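Local coordinates for uncharacterized protein (Borrelia turicatae, PDB 5VJ4), which is of unknown function but is probably a surface lipoprotein that may bind lipid, from a gene regulated differentially between tick and mammal, at residues 296-301 and 358-363; 313-318 and 350-355; 105-110 and 135-140. One frame throughout, in Å; residues are numbered along the deposited sequence.

Overall arrangement
Interactions 1 and 2 belong to one up-down-up bundle made by helices 263-301, 308-334 and 345-365. Both use helix 345-365, and they touch, with centres about 11 Å apart. Interaction 1 joins the first and third helices near their C-terminal ends. It runs from a buried alanine pair to an exposed arginine. Interaction 2 joins the second and third helices through larger, mostly buried aromatic and leucine side chains. Interaction 3 lies in a separate N-terminal group of short helices, its centre about 37 Å from that of interaction 1. It is largely buried and apolar; a sulfate is held weakly by Arg139, away from the packed face. No contact has a hydrogen bond between its segments.

Interaction 1 (296-301 and 358-363); sequences LNAITT and DAQAAR
Ala298 and Ala359 meet in an up-down-up bundle of three consecutive helices, where the first and third run side by side in the same direction. Helix 263-301 and helix 345-365 are near-parallel here, with a crossing angle of 18°. The axes of the two short segments come within 8.4 Å. Such closeness fits the small residues at the interface. Ala298 CB and Ala359 CB point at each other and touch at 3.6 Å, so the two methyl groups meet directly between the backbones. On one flank, CG of Gln360 reaches Ala298 CB at 4.1 Å. The contact is made by this methylene; the extended chain carries the amide onward.

Ile299 starts in a direction away from helix 345-365. Within the two segments it touches that helix only through CG1, which lies beside the backbone N (chi1 -60°), 4.1 Å from Ala359 CB. The same side chain also packs on Leu311 and Gln312 of helix 308-334 and on Leu355. It therefore fills part of the junction of all three helices, and Ala359 also touches Leu311.

One turn further on, the contact becomes exposed. Thr301 and Arg363 point toward each other, and their side chains cross at a slant. The methyl group CG2 of Thr301 lies over one face of the Arg363 guanidinium, displaced toward its rim. Its distance to Arg363 NE is 3.3 Å. The CD methylene of Arg363 rests on the same methyl. Thr301 thus offers carbon, not its hydroxyl, to the arginine.

No hydrogen bond links the two segments. Alanines pack at the buried end, and a methyl lies over the flat guanidinium at the exposed end. With no directional bond between the segments, the close approach rests on the fit of small side chains.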
loop_
_atom_site.group_PDB
_atom_site.type_symbol
_atom_site.label_atom_id
_atom_site.label_comp_id
_atom_site.label_asym_id
_atom_site.label_seq_id
_atom_site.Cartn_x
_atom_site.Cartn_y
_atom_site.Cartn_z
ATOM N N LEU A 296 -14.703 -23.703 14.256
ATOM C CA LEU A 296 -15.679 -23.679 15.336
ATOM C C LEU A 296 -16.585 -24.904 15.286
ATOM O O LEU A 296 -16.715 -25.621 16.288
ATOM C CB LEU A 296 -16.521 -22.411 15.256
ATOM C CG LEU A 296 -17.478 -22.097 16.383
ATOM C CD1 LEU A 296 -16.605 -21.309 17.333
ATOM C CD2 LEU A 296 -18.649 -21.271 15.878
ATOM N N ASN A 297 -17.188 -25.155 14.121
ATOM C CA ASN A 297 -18.070 -26.310 13.931
ATOM C C ASN A 297 -17.357 -27.615 14.179
ATOM O O ASN A 297 -17.840 -28.458 14.935
ATOM C CB ASN A 297 -18.715 -26.285 12.558
ATOM C CG ASN A 297 -19.761 -25.205 12.453
ATOM O OD1 ASN A 297 -20.950 -25.496 12.318
ATOM N ND2 ASN A 297 -19.333 -23.945 12.556
ATOM N N ALA A 298 -16.180 -27.744 13.578
ATOM C CA ALA A 298 -15.342 -28.903 13.780
ATOM C C ALA A 298 -15.009 -29.164 15.270
ATOM O O ALA A 298 -14.867 -30.304 15.658
ATOM C CB ALA A 298 -14.079 -28.781 12.947
ATOM N N ILE A 299 -14.902 -28.128 16.099
ATOM C CA ILE A 299 -14.640 -28.360 17.525
ATOM C C ILE A 299 -15.921 -28.759 18.258
ATOM O O ILE A 299 -15.874 -29.567 19.176
ATOM C CB ILE A 299 -13.892 -27.202 18.227
ATOM C CG1 ILE A 299 -12.528 -26.966 17.571
ATOM C CG2 ILE A 299 -13.626 -27.550 19.680
ATOM C CD1 ILE A 299 -11.665 -25.925 18.261
ATOM N N THR A 300 -17.063 -28.220 17.842
ATOM C CA THR A 300 -18.357 -28.646 18.399
ATOM C C THR A 300 -18.603 -30.131 18.188
ATOM O O THR A 300 -19.099 -30.815 19.073
ATOM C CB THR A 300 -19.508 -27.813 17.815
ATOM O OG1 THR A 300 -19.559 -26.594 18.548
ATOM C CG2 THR A 300 -20.898 -28.546 17.882
ATOM N N THR A 301 -18.237 -30.601 17.003
ATOM C CA THR A 301 -18.357 -31.991 16.588
ATOM C C THR A 301 -17.568 -32.964 17.473
ATOM O O THR A 301 -18.020 -34.093 17.684
ATOM C CB THR A 301 -17.978 -32.094 15.097
ATOM O OG1 THR A 301 -19.135 -31.786 14.312
ATOM C CG2 THR A 301 -17.485 -33.439 14.707
ATOM N N ASP A 358 -7.190 -30.861 12.528
ATOM C CA ASP A 358 -6.903 -31.506 13.791
ATOM C C ASP A 358 -8.184 -31.821 14.512
ATOM O O ASP A 358 -8.320 -32.897 15.064
ATOM C CB ASP A 358 -5.972 -30.655 14.643
ATOM C CG ASP A 358 -4.557 -30.622 14.076
ATOM O OD1 ASP A 358 -4.321 -31.268 13.009
ATOM O OD2 ASP A 358 -3.686 -29.961 14.690
ATOM N N ALA A 359 -9.138 -30.903 14.474
ATOM C CA ALA A 359 -10.427 -31.132 15.112
ATOM C C ALA A 359 -11.114 -32.376 14.541
ATOM O O ALA A 359 -11.618 -33.211 15.277
ATOM C CB ALA A 359 -11.332 -29.891 15.000
ATOM N N GLN A 360 -11.116 -32.496 13.223
ATOM C CA GLN A 360 -11.821 -33.580 12.566
ATOM C C GLN A 360 -11.148 -34.937 12.852
ATOM O O GLN A 360 -11.827 -35.892 13.241
ATOM C CB GLN A 360 -11.995 -33.272 11.078
ATOM C CG GLN A 360 -12.834 -32.025 10.813
ATOM C CD GLN A 360 -12.982 -31.636 9.340
ATOM O OE1 GLN A 360 -12.060 -31.761 8.520
ATOM N NE2 GLN A 360 -14.154 -31.121 9.009
ATOM N N ALA A 361 -9.822 -34.994 12.729
ATOM C CA ALA A 361 -9.044 -36.180 13.136
ATOM C C ALA A 361 -9.322 -36.575 14.599
ATOM O O ALA A 361 -9.388 -37.757 14.940
ATOM C CB ALA A 361 -7.541 -35.995 12.893
ATOM N N ALA A 362 -9.515 -35.581 15.450
ATOM C CA ALA A 362 -9.865 -35.861 16.827
ATOM C C ALA A 362 -11.279 -36.454 16.978
ATOM O O ALA A 362 -11.462 -37.327 17.820
ATOM C CB ALA A 362 -9.683 -34.630 17.690
ATOM N N ARG A 363 -12.260 -36.009 16.176
ATOM C CA ARG A 363 -13.605 -36.630 16.201
ATOM C C ARG A 363 -13.509 -38.128 15.902
ATOM O O ARG A 363 -14.111 -38.937 16.607
ATOM C CB ARG A 363 -14.598 -35.978 15.221
ATOM C CG ARG A 363 -16.019 -36.566 15.292
ATOM C CD ARG A 363 -16.780 -36.592 13.952
ATOM N NE ARG A 363 -18.240 -36.552 14.148
ATOM C CZ ARG A 363 -19.133 -36.049 13.287
ATOM N NH1 ARG A 363 -18.730 -35.515 12.140
ATOM N NH2 ARG A 363 -20.441 -36.051 13.583
#

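Interaction 2 (313-318 and 350-355); sequences ARLNRF and NYFIIL
Tyr351 begins the contact on helix 345-365, against Phe318 of helix 308-334. Its CB sits over one face of the Phe318 ring, 3.9 Å from the ring centroid, in a CH-pi contact. The rings themselves meet obliquely, with planes at 38°, and are neither stacked nor edge-to-face. Tyr351 CD2 comes within 3.4 Å of Phe318 CE1. Tyr351 also meets the ring of Tyr348 in its own helix.

Phe352 follows. CZ of its ring approaches Phe318 CB at 3.7 Å. The neighbouring CE1 of Phe352 lies at 3.7 Å from CD1 of Leu315, whose side chain crosses the phenylalanine at about a right angle. These two helices are neighbours in the three-helix bundle and run antiparallel, at 169°. Helix 263-301 closes the third side: its His292 packs edge-to-face with Phe352, and its Leu296 touches Leu315.

Leu355, one turn after Tyr351, divides its two methyls between neighbouring residues. CG stands opposite the backbone N (chi1 -172°), and the branches reach across to helix 308-334. Leu355 CD2 packs on Leu315 CD1 at 3.7 Å, on the inner side of the bundle. Leu355 CD1 lies over one face of the Arg314 guanidinium, toward its rim, 3.5 Å from NH2 of Arg314. That same NH2 forms a long, weak ion pair with Asp358 OD2, one turn further along helix 345-365.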
loop_
_atom_site.group_PDB
_atom_site.type_symbol
_atom_site.label_atom_id
_atom_site.label_comp_id
_atom_site.label_asym_id
_atom_site.label_seq_id
_atom_site.Cartn_x
_atom_site.Cartn_y
_atom_site.Cartn_z
ATOM N N ALA A 313 -8.963 -23.899 23.297
ATOM C CA ALA A 313 -8.018 -22.872 23.690
ATOM C C ALA A 313 -7.418 -22.241 22.448
ATOM O O ALA A 313 -7.393 -21.020 22.325
ATOM C CB ALA A 313 -6.915 -23.448 24.579
ATOM N N ARG A 314 -6.968 -23.089 21.525
ATOM C CA ARG A 314 -6.298 -22.631 20.323
ATOM C C ARG A 314 -7.226 -21.707 19.548
ATOM O O ARG A 314 -6.797 -20.634 19.115
ATOM C CB ARG A 314 -5.894 -23.813 19.459
ATOM C CG ARG A 314 -5.166 -24.910 20.206
ATOM C CD ARG A 314 -3.725 -25.055 19.753
ATOM N NE ARG A 314 -3.658 -25.448 18.338
ATOM C CZ ARG A 314 -3.847 -26.682 17.859
ATOM N NH1 ARG A 314 -4.103 -27.702 18.667
ATOM N NH2 ARG A 314 -3.771 -26.901 16.554
ATOM N N LEU A 315 -8.492 -22.118 19.399
ATOM C CA LEU A 315 -9.466 -21.338 18.661
ATOM C C LEU A 315 -9.571 -19.950 19.257
ATOM O O LEU A 315 -9.455 -18.967 18.535
ATOM C CB LEU A 315 -10.840 -21.990 18.659
ATOM C CG LEU A 315 -11.882 -21.305 17.762
ATOM C CD1 LEU A 315 -11.581 -21.577 16.294
ATOM C CD2 LEU A 315 -13.313 -21.744 18.078
ATOM N N ASN A 316 -9.761 -19.875 20.570
ATOM C CA ASN A 316 -9.883 -18.571 21.218
ATOM C C ASN A 316 -8.613 -17.762 21.165
ATOM O O ASN A 316 -8.658 -16.565 20.902
ATOM C CB ASN A 316 -10.402 -18.693 22.638
ATOM C CG ASN A 316 -11.844 -19.130 22.664
ATOM O OD1 ASN A 316 -12.549 -18.975 21.677
ATOM N ND2 ASN A 316 -12.291 -19.686 23.784
ATOM N N ARG A 317 -7.482 -18.427 21.367
ATOM C CA ARG A 317 -6.201 -17.748 21.356
ATOM C C ARG A 317 -5.932 -17.163 19.976
ATOM O O ARG A 317 -5.530 -16.010 19.856
ATOM C CB ARG A 317 -5.088 -18.703 21.781
ATOM C CG ARG A 317 -3.689 -18.208 21.488
ATOM C CD ARG A 317 -2.734 -19.378 21.612
ATOM N NE ARG A 317 -1.579 -19.277 20.712
ATOM C CZ ARG A 317 -0.925 -20.323 20.210
ATOM N NH1 ARG A 317 -1.329 -21.563 20.491
ATOM N NH2 ARG A 317 0.132 -20.132 19.421
ATOM N N PHE A 318 -6.176 -17.969 18.950
ATOM C CA PHE A 318 -5.950 -17.541 17.584
ATOM C C PHE A 318 -6.804 -16.351 17.217
ATOM O O PHE A 318 -6.273 -15.382 16.698
ATOM C CB PHE A 318 -6.183 -18.681 16.599
ATOM C CG PHE A 318 -5.037 -19.641 16.501
ATOM C CD1 PHE A 318 -3.756 -19.253 16.882
ATOM C CD2 PHE A 318 -5.226 -20.932 15.991
ATOM C CE1 PHE A 318 -2.690 -20.133 16.784
ATOM C CE2 PHE A 318 -4.164 -21.818 15.889
ATOM C CZ PHE A 318 -2.891 -21.416 16.279
ATOM N N ASN A 350 -4.452 -20.130 7.642
ATOM C CA ASN A 350 -3.800 -21.423 7.722
ATOM C C ASN A 350 -3.882 -22.022 9.113
ATOM O O ASN A 350 -4.237 -23.198 9.255
ATOM C CB ASN A 350 -2.358 -21.336 7.215
ATOM C CG ASN A 350 -2.280 -21.113 5.695
ATOM O OD1 ASN A 350 -3.276 -21.184 4.977
ATOM N ND2 ASN A 350 -1.086 -20.830 5.211
ATOM N N TYR A 351 -3.613 -21.213 10.133
ATOM C CA TYR A 351 -3.773 -21.675 11.516
ATOM C C TYR A 351 -5.163 -22.261 11.750
ATOM O O TYR A 351 -5.283 -23.359 12.292
ATOM C CB TYR A 351 -3.428 -20.580 12.515
ATOM C CG TYR A 351 -1.937 -20.303 12.656
ATOM C CD1 TYR A 351 -0.996 -20.832 11.755
ATOM C CD2 TYR A 351 -1.466 -19.478 13.679
ATOM C CE1 TYR A 351 0.361 -20.556 11.889
ATOM C CE2 TYR A 351 -0.108 -19.197 13.825
ATOM C CZ TYR A 351 0.801 -19.734 12.930
ATOM O OH TYR A 351 2.143 -19.462 13.077
ATOM N N PHE A 352 -6.196 -21.576 11.271
ATOM C CA PHE A 352 -7.557 -22.077 11.431
ATOM C C PHE A 352 -7.846 -23.331 10.632
ATOM O O PHE A 352 -8.674 -24.145 11.047
ATOM C CB PHE A 352 -8.615 -21.004 11.118
ATOM C CG PHE A 352 -8.734 -19.966 12.176
ATOM C CD1 PHE A 352 -9.096 -20.315 13.465
ATOM C CD2 PHE A 352 -8.471 -18.631 11.898
ATOM C CE1 PHE A 352 -9.199 -19.352 14.457
ATOM C CE2 PHE A 352 -8.564 -17.665 12.885
ATOM C CZ PHE A 352 -8.934 -18.025 14.162
ATOM N N ILE A 353 -7.203 -23.468 9.478
ATOM C CA ILE A 353 -7.446 -24.622 8.613
ATOM C C ILE A 353 -6.825 -25.859 9.267
ATOM O O ILE A 353 -7.496 -26.884 9.437
ATOM C CB ILE A 353 -6.928 -24.385 7.179
ATOM C CG1 ILE A 353 -7.900 -23.470 6.451
ATOM C CG2 ILE A 353 -6.837 -25.686 6.398
ATOM C CD1 ILE A 353 -7.413 -22.951 5.109
ATOM N N ILE A 354 -5.558 -25.739 9.657
ATOM C CA ILE A 354 -4.893 -26.775 10.431
ATOM C C ILE A 354 -5.746 -27.151 11.629
ATOM O O ILE A 354 -6.057 -28.324 11.820
ATOM C CB ILE A 354 -3.491 -26.321 10.856
ATOM C CG1 ILE A 354 -2.550 -26.368 9.645
ATOM C CG2 ILE A 354 -2.973 -27.139 12.028
ATOM C CD1 ILE A 354 -1.408 -25.362 9.711
ATOM N N LEU A 355 -6.165 -26.145 12.393
ATOM C CA LEU A 355 -7.000 -26.389 13.544
ATOM C C LEU A 355 -8.279 -27.158 13.189
ATOM O O LEU A 355 -8.699 -28.021 13.936
ATOM C CB LEU A 355 -7.345 -25.090 14.247
ATOM C CG LEU A 355 -8.060 -25.327 15.582
ATOM C CD1 LEU A 355 -7.084 -25.766 16.668
ATOM C CD2 LEU A 355 -8.871 -24.116 16.008
#

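Interaction 3 (105-110 and 135-140); sequences PKLIAL and VIYDRL. With SO4 (sulfate ion), chain F.
Tyr137 turns the edge of its ring to the backbone of helix 105-114. The CA of Leu107 lies near the ring plane, 4.0 Å from Tyr137 CD1. The carbonyl oxygen of Lys106 is also near that plane, 3.8 Å from Tyr137 CE1. The ring gets there because CG lies trans to the backbone N (chi1 -177°), which carries it out across the groove between the helices.

Leu110 meets the same ring at a slant. Its CD2 is 3.6 Å from Tyr137 CE1 and also touches CD1. The CB of Leu110 also touches Tyr137 CE1, so both the base of the leucine and one of its methyls meet this part of the ring. Leu110 CD2 reaches a little further, to Leu140 CB at 4.4 Å.

The two short helices run in nearly the same direction, at 24°, in the N-terminal helical part of the chain. Helix 118-128, which lies between them in sequence, packs on Ile136 and Leu140 through Ile124. Phe201 also touches Ile136.

Leu107 and Ile136 cross at about a right angle. The methyls of Leu107 meet the end of the Ile136 chain, though the exact spacing there is doubtful.

Arg139 leaves helix 133-141 in another direction. Its NE and NH2 are hydrogen-bonded to the carbonyl oxygens of Phe200 and Ile205, which should fix the guanidinium. A sulfate ion, probably from the crystallisation liquor, lies at the edge of that group. NH2 of Arg139 makes a weak, nearly straight hydrogen bond to sulfate O4 at 3.5 Å, and Thr207 N also binds the ion.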
loop_
_atom_site.group_PDB
_atom_site.type_symbol
_atom_site.label_atom_id
_atom_site.label_comp_id
_atom_site.label_asym_id
_atom_site.label_seq_id
_atom_site.Cartn_x
_atom_site.Cartn_y
_atom_site.Cartn_z
ATOM N N PRO A 105 -0.281 -24.206 -27.430
ATOM C CA PRO A 105 -0.988 -25.350 -27.997
ATOM C C PRO A 105 -1.109 -26.540 -27.068
ATOM O O PRO A 105 -2.170 -27.135 -27.070
ATOM C CB PRO A 105 -0.184 -25.686 -29.243
ATOM C CG PRO A 105 0.537 -24.426 -29.570
ATOM C CD PRO A 105 0.877 -23.825 -28.244
ATOM N N LYS A 106 -0.092 -26.888 -26.283
ATOM C CA LYS A 106 -0.289 -28.032 -25.368
ATOM C C LYS A 106 -1.361 -27.722 -24.332
ATOM O O LYS A 106 -2.164 -28.593 -24.002
ATOM C CB LYS A 106 1.002 -28.579 -24.744
ATOM C CG LYS A 106 2.081 -27.523 -24.704
ATOM C CD LYS A 106 3.446 -28.145 -24.471
ATOM C CE LYS A 106 4.559 -27.126 -24.720
ATOM N NZ LYS A 106 5.890 -27.785 -24.589
ATOM N N LEU A 107 -1.381 -26.475 -23.859
ATOM C CA LEU A 107 -2.401 -26.044 -22.916
ATOM C C LEU A 107 -3.779 -26.088 -23.538
ATOM O O LEU A 107 -4.729 -26.519 -22.904
ATOM C CB LEU A 107 -2.128 -24.639 -22.404
ATOM C CG LEU A 107 -3.141 -24.093 -21.376
ATOM C CD1 LEU A 107 -3.342 -25.022 -20.191
ATOM C CD2 LEU A 107 -2.704 -22.726 -20.902
ATOM N N ILE A 108 -3.884 -25.643 -24.780
ATOM C CA ILE A 108 -5.142 -25.710 -25.445
ATOM C C ILE A 108 -5.593 -27.168 -25.555
ATOM O O ILE A 108 -6.770 -27.473 -25.436
ATOM C CB ILE A 108 -5.042 -25.154 -26.843
ATOM C CG1 ILE A 108 -4.661 -23.685 -26.770
ATOM C CG2 ILE A 108 -6.353 -25.421 -27.609
ATOM C CD1 ILE A 108 -5.142 -22.825 -27.916
ATOM N N ALA A 109 -4.655 -28.069 -25.790
ATOM C CA ALA A 109 -5.015 -29.448 -25.959
ATOM C C ALA A 109 -5.631 -29.972 -24.676
ATOM O O ALA A 109 -6.704 -30.587 -24.708
ATOM C CB ALA A 109 -3.821 -30.264 -26.360
ATOM N N LEU A 110 -4.984 -29.679 -23.552
ATOM C CA LEU A 110 -5.512 -30.063 -22.245
ATOM C C LEU A 110 -6.913 -29.470 -21.974
ATOM O O LEU A 110 -7.815 -30.180 -21.522
ATOM C CB LEU A 110 -4.526 -29.693 -21.150
ATOM C CG LEU A 110 -4.955 -29.898 -19.709
ATOM C CD1 LEU A 110 -5.171 -31.379 -19.425
ATOM C CD2 LEU A 110 -3.917 -29.288 -18.771
ATOM N N VAL A 135 3.307 -23.124 -16.077
ATOM C CA VAL A 135 2.843 -23.074 -14.683
ATOM C C VAL A 135 1.353 -23.453 -14.547
ATOM O O VAL A 135 0.980 -24.310 -13.723
ATOM C CB VAL A 135 3.104 -21.695 -14.055
ATOM C CG1 VAL A 135 2.548 -21.644 -12.645
ATOM C CG2 VAL A 135 4.593 -21.386 -14.041
ATOM N N ILE A 136 0.508 -22.836 -15.371
ATOM C CA ILE A 136 -0.920 -23.094 -15.249
ATOM C C ILE A 136 -1.299 -24.465 -15.803
ATOM O O ILE A 136 -2.252 -25.096 -15.333
ATOM C CB ILE A 136 -1.793 -21.943 -15.778
ATOM C CG1 ILE A 136 -1.684 -21.847 -17.247
ATOM C CG2 ILE A 136 -1.484 -20.586 -15.121
ATOM C CD1 ILE A 136 -2.949 -22.444 -17.760
ATOM N N TYR A 137 -0.523 -24.944 -16.777
ATOM C CA TYR A 137 -0.640 -26.339 -17.253
ATOM C C TYR A 137 -0.347 -27.309 -16.109
ATOM O O TYR A 137 -1.150 -28.217 -15.841
ATOM C CB TYR A 137 0.282 -26.630 -18.462
ATOM C CG TYR A 137 0.141 -28.045 -19.038
ATOM C CD1 TYR A 137 -0.701 -28.311 -20.121
ATOM C CD2 TYR A 137 0.838 -29.111 -18.483
ATOM C CE1 TYR A 137 -0.863 -29.603 -20.606
ATOM C CE2 TYR A 137 0.693 -30.402 -18.974
ATOM C CZ TYR A 137 -0.159 -30.641 -20.025
ATOM O OH TYR A 137 -0.285 -31.917 -20.506
ATOM N N ASP A 138 0.804 -27.109 -15.449
ATOM C CA ASP A 138 1.188 -27.969 -14.333
ATOM C C ASP A 138 0.095 -28.035 -13.289
ATOM O O ASP A 138 -0.210 -29.125 -12.801
ATOM C CB ASP A 138 2.510 -27.519 -13.702
ATOM C CG ASP A 138 3.707 -27.746 -14.617
ATOM O OD1 ASP A 138 3.845 -28.868 -15.143
ATOM O OD2 ASP A 138 4.519 -26.810 -14.801
ATOM N N ARG A 139 -0.518 -26.884 -12.981
ATOM C CA ARG A 139 -1.548 -26.847 -11.959
ATOM C C ARG A 139 -2.775 -27.572 -12.444
ATOM O O ARG A 139 -3.209 -28.529 -11.793
ATOM C CB ARG A 139 -1.889 -25.423 -11.530
ATOM C CG ARG A 139 -2.709 -25.335 -10.254
ATOM C CD ARG A 139 -1.858 -25.543 -8.997
ATOM N NE ARG A 139 -2.580 -25.113 -7.789
ATOM C CZ ARG A 139 -3.475 -25.833 -7.086
ATOM N NH1 ARG A 139 -3.813 -27.063 -7.430
ATOM N NH2 ARG A 139 -4.042 -25.317 -6.013
ATOM N N LEU A 140 -3.310 -27.148 -13.596
ATOM C CA LEU A 140 -4.612 -27.665 -14.054
ATOM C C LEU A 140 -4.615 -29.174 -14.306
ATOM O O LEU A 140 -5.631 -29.855 -14.159
ATOM C CB LEU A 140 -5.081 -26.924 -15.294
ATOM C CG LEU A 140 -5.456 -25.455 -15.138
ATOM C CD1 LEU A 140 -6.038 -24.896 -16.430
ATOM C CD2 LEU A 140 -6.461 -25.312 -14.020
HETATM S S SO4 F . -7.383 -28.226 -4.081
HETATM O O1 SO4 F . -7.137 -29.272 -3.067
HETATM O O2 SO4 F . -8.379 -27.258 -3.565
HETATM O O3 SO4 F . -8.010 -28.765 -5.309
HETATM O O4 SO4 F . -6.044 -27.626 -4.335
#